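Local coordinates for regulating synaptic membrane exocytosis protein 2 (Rattus norvegicus, PDB 2BWQ), which probably helps organise neurotransmitter release at the presynaptic membrane as a Rab3-interacting molecule, of which this is the C2A domain, at residues P78-R81 and R82-R85. Sequence-based numbering, arbitrary orientation. Where two conformers were deposited one is given.
With SO4 (sulfate ion), chain B; SO4 (sulfate ion), chain C.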
ATOM      1  N   PRO A  78      16.315   1.285   8.866  1.00 14.94           N
ATOM      2  CA  PRO A  78      16.840  -0.081   8.791  1.00 13.70           C
ATOM      3  C   PRO A  78      15.757  -1.089   9.056  1.00 14.64           C
ATOM      4  O   PRO A  78      14.810  -0.819   9.842  1.00 16.59           O
ATOM      5  CB  PRO A  78      17.786  -0.141   9.996  1.00 14.80           C
ATOM      6  CG  PRO A  78      17.202   0.841  10.999  1.00 19.10           C
ATOM      7  CD  PRO A  78      16.661   1.960  10.146  1.00 15.88           C
ATOM      8  N   VAL A  79      15.828  -2.230   8.387  1.00 12.55           N
ATOM      9  CA  VAL A  79      14.917  -3.368   8.632  1.00 12.87           C
ATOM     10  C   VAL A  79      15.706  -4.651   8.752  1.00 12.83           C
ATOM     11  O   VAL A  79      16.633  -4.884   7.956  1.00 13.97           O
ATOM     12  CB  VAL A  79      13.852  -3.533   7.481  1.00 12.56           C
ATOM     13  CG1 VAL A  79      12.922  -4.725   7.805  1.00 15.40           C
ATOM     14  CG2 VAL A  79      13.045  -2.246   7.430  1.00 15.69           C
ATOM     15  N   HIS A  80      15.328  -5.475   9.725  0.50 13.05           N
ATOM     16  CA  HIS A  80      16.053  -6.668  10.090  0.50 13.37           C
ATOM     17  C   HIS A  80      15.143  -7.902  10.013  0.50 14.24           C
ATOM     18  O   HIS A  80      14.057  -7.843  10.604  0.50 13.42           O
ATOM     19  CB  HIS A  80      16.632  -6.489  11.505  0.50 14.05           C
ATOM     20  CG  HIS A  80      17.658  -5.401  11.584  0.50 11.40           C
ATOM     21  ND1 HIS A  80      18.989  -5.624  11.356  0.50 13.06           N
ATOM     22  CD2 HIS A  80      17.536  -4.079  11.833  0.50 10.89           C
ATOM     23  CE1 HIS A  80      19.651  -4.486  11.445  0.50 11.66           C
ATOM     24  NE2 HIS A  80      18.800  -3.531  11.758  0.50 10.89           N
ATOM     25  N   ARG A  81      15.610  -8.970   9.345  1.00 15.48           N
ATOM     26  CA  ARG A  81      14.818 -10.216   9.211  1.00 16.71           C
ATOM     27  C   ARG A  81      14.253 -10.668  10.599  1.00 16.00           C
ATOM     28  O   ARG A  81      13.086 -11.123  10.739  1.00 15.59           O
ATOM     29  CB  ARG A  81      15.725 -11.310   8.627  1.00 18.78           C
ATOM     30  CG  ARG A  81      15.098 -12.687   8.518  1.00 25.38           C
ATOM     31  CD  ARG A  81      13.945 -12.690   7.585  1.00 28.44           C
ATOM     32  NE  ARG A  81      13.154 -13.928   7.629  1.00 32.58           N
ATOM     33  CZ  ARG A  81      12.384 -14.322   8.653  1.00 35.71           C
ATOM     34  NH1 ARG A  81      12.270 -13.598   9.761  1.00 36.81           N
ATOM     35  NH2 ARG A  81      11.713 -15.468   8.562  1.00 40.88           N
ATOM     36  N   ARG A  82      15.076 -10.524  11.627  1.00 14.63           N
ATOM     37  CA  ARG A  82      14.637 -11.014  12.937  1.00 15.34           C
ATOM     38  C   ARG A  82      13.382 -10.294  13.476  1.00 14.49           C
ATOM     39  O   ARG A  82      12.772 -10.716  14.469  1.00 17.30           O
ATOM     40  CB  ARG A  82      15.769 -10.921  13.952  1.00 14.65           C
ATOM     41  CG  ARG A  82      16.096  -9.518  14.320  1.00 13.89           C
ATOM     42  CD  ARG A  82      17.337  -9.355  15.182  1.00 13.74           C
ATOM     43  NE  ARG A  82      18.535  -9.740  14.431  1.00 17.74           N
ATOM     44  CZ  ARG A  82      19.545 -10.436  14.962  1.00 16.78           C
ATOM     45  NH1 ARG A  82      19.422 -10.945  16.153  1.00 14.23           N
ATOM     46  NH2 ARG A  82      20.619 -10.709  14.243  1.00 22.43           N
ATOM     47  N   GLU A  83      13.067  -9.151  12.877  1.00 15.38           N
ATOM     48  CA  GLU A  83      11.995  -8.287  13.346  1.00 16.90           C
ATOM     49  C   GLU A  83      10.686  -8.662  12.641  1.00 16.80           C
ATOM     50  O   GLU A  83       9.647  -8.114  12.988  1.00 17.49           O
ATOM     51  CB  GLU A  83      12.297  -6.820  12.945  1.00 17.96           C
ATOM     52  CG  GLU A  83      13.476  -6.192  13.714  1.00 19.67           C
ATOM     53  CD  GLU A  83      13.952  -4.852  13.113  1.00 20.79           C
ATOM     54  OE1 GLU A  83      13.651  -4.482  11.925  1.00 23.13           O
ATOM     55  OE2 GLU A  83      14.632  -4.113  13.876  1.00 23.82           O
ATOM     56  N   PHE A  84      10.713  -9.562  11.684  1.00 15.29           N
ATOM     57  CA  PHE A  84       9.506  -9.715  10.825  1.00 15.27           C
ATOM     58  C   PHE A  84       8.292 -10.190  11.607  1.00 16.57           C
ATOM     59  O   PHE A  84       7.200  -9.759  11.237  1.00 15.81           O
ATOM     60  CB  PHE A  84       9.791 -10.704   9.714  1.00 16.28           C
ATOM     61  CG  PHE A  84      10.576 -10.133   8.547  1.00 19.82           C
ATOM     62  CD1 PHE A  84      11.124  -8.849   8.574  1.00 20.25           C
ATOM     63  CD2 PHE A  84      10.789 -10.940   7.448  1.00 22.12           C
ATOM     64  CE1 PHE A  84      11.856  -8.381   7.435  1.00 22.86           C
ATOM     65  CE2 PHE A  84      11.551 -10.499   6.330  1.00 22.88           C
ATOM     66  CZ  PHE A  84      12.051  -9.227   6.360  1.00 19.28           C
ATOM     67  N   ARG A  85       8.431 -10.999  12.656  1.00 16.33           N
ATOM     68  CA  ARG A  85       7.241 -11.457  13.414  1.00 19.57           C
ATOM     69  C   ARG A  85       6.532 -10.340  14.130  1.00 18.31           C
ATOM     70  O   ARG A  85       5.387 -10.489  14.541  1.00 20.53           O
ATOM     71  CB  ARG A  85       7.596 -12.568  14.414  1.00 20.28           C
ATOM     72  CG  ARG A  85       7.823 -13.907  13.757  1.00 25.52           C
ATOM     73  CD  ARG A  85       7.989 -15.071  14.761  1.00 26.35           C
ATOM     74  NE  ARG A  85       8.588 -16.271  14.161  1.00 38.25           N
ATOM     75  CZ  ARG A  85       9.740 -16.829  14.549  1.00 42.51           C
ATOM     76  NH1 ARG A  85      10.443 -16.327  15.568  1.00 45.12           N
ATOM     77  NH2 ARG A  85      10.188 -17.914  13.924  1.00 44.54           N
TER
HETATM   78  S   SO4 B 901      18.961  -9.721  10.766  1.00 36.96           S
HETATM   79  O1  SO4 B 901      17.784 -10.283  11.481  1.00 25.58           O
HETATM   80  O2  SO4 B 901      19.780 -10.796  10.255  1.00 39.32           O
HETATM   81  O3  SO4 B 901      18.580  -8.868   9.646  1.00 28.56           O
HETATM   82  O4  SO4 B 901      19.786  -8.939  11.705  1.00 38.56           O
HETATM   83  S   SO4 C 902      17.450 -11.825  19.000  1.00 20.31           S
HETATM   84  O1  SO4 C 902      16.307 -12.753  19.262  1.00 26.75           O
HETATM   85  O2  SO4 C 902      17.199 -10.915  17.910  1.00 29.09           O
HETATM   86  O3  SO4 C 902      17.398 -10.835  20.106  1.00 29.38           O
HETATM   87  O4  SO4 C 902      18.678 -12.574  18.965  1.00 24.01           O
HETATM   88  O   HOH W   1      12.279  -2.524  11.366  1.00 30.33           O
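Glu83 reaches back over the start of its own turn and takes the backbone N-H of His80 on OE1, at 2.9 Å from His80 N. The donor comes from well above the carboxylate plane, 61° out of it. In return Glu83 N donates to His80 O at 2.8 Å, so backbone and side chain tie the same two residues together in both directions, and a water bound to OE1 adds a second donor there. The imidazole stands almost perpendicular to the carboxylate, their planes 82° apart. One step on, Phe84 N donates to Arg81 O at 3.0 Å, in keeping with a 3-10 turn.

Phe84 lies with one face under Arg81: Arg81 CA sits over the ring centre in a CH-pi contact, 4.0 Å from the Phe84 centroid. The Arg81 chain leaves with its CG opposite the backbone N (chi1 176°), then bends at chi2, which brings CD to 3.5 Å from Phe84 CE2 and lays the guanidinium nearly parallel to the ring. Val79 CG1 meets the ring edge, 3.8 Å from Phe84 CE1. A leucine in place of Phe84 would probably leave Arg81 CA without its aromatic face and the guanidinium freer to swing.

On the turn's outer side the chain B sulfate accepts from Arg81 N on O3, from Arg82 N on O1 (2.7 Å from Arg82 N to that O1) and from Arg82 NE and NH2, while Arg82 NH1 donates to O2 of the chain C sulfate; both ions are probably from the crystallisation liquor.

The turn belongs to the connection between strands 69-76 and 88-95 of the C2 beta-sandwich; Phe84 packs edge-to-face on Phe13 of strand 6-14, and Arg85 forms a salt bridge with Glu115, beyond strand 105-113.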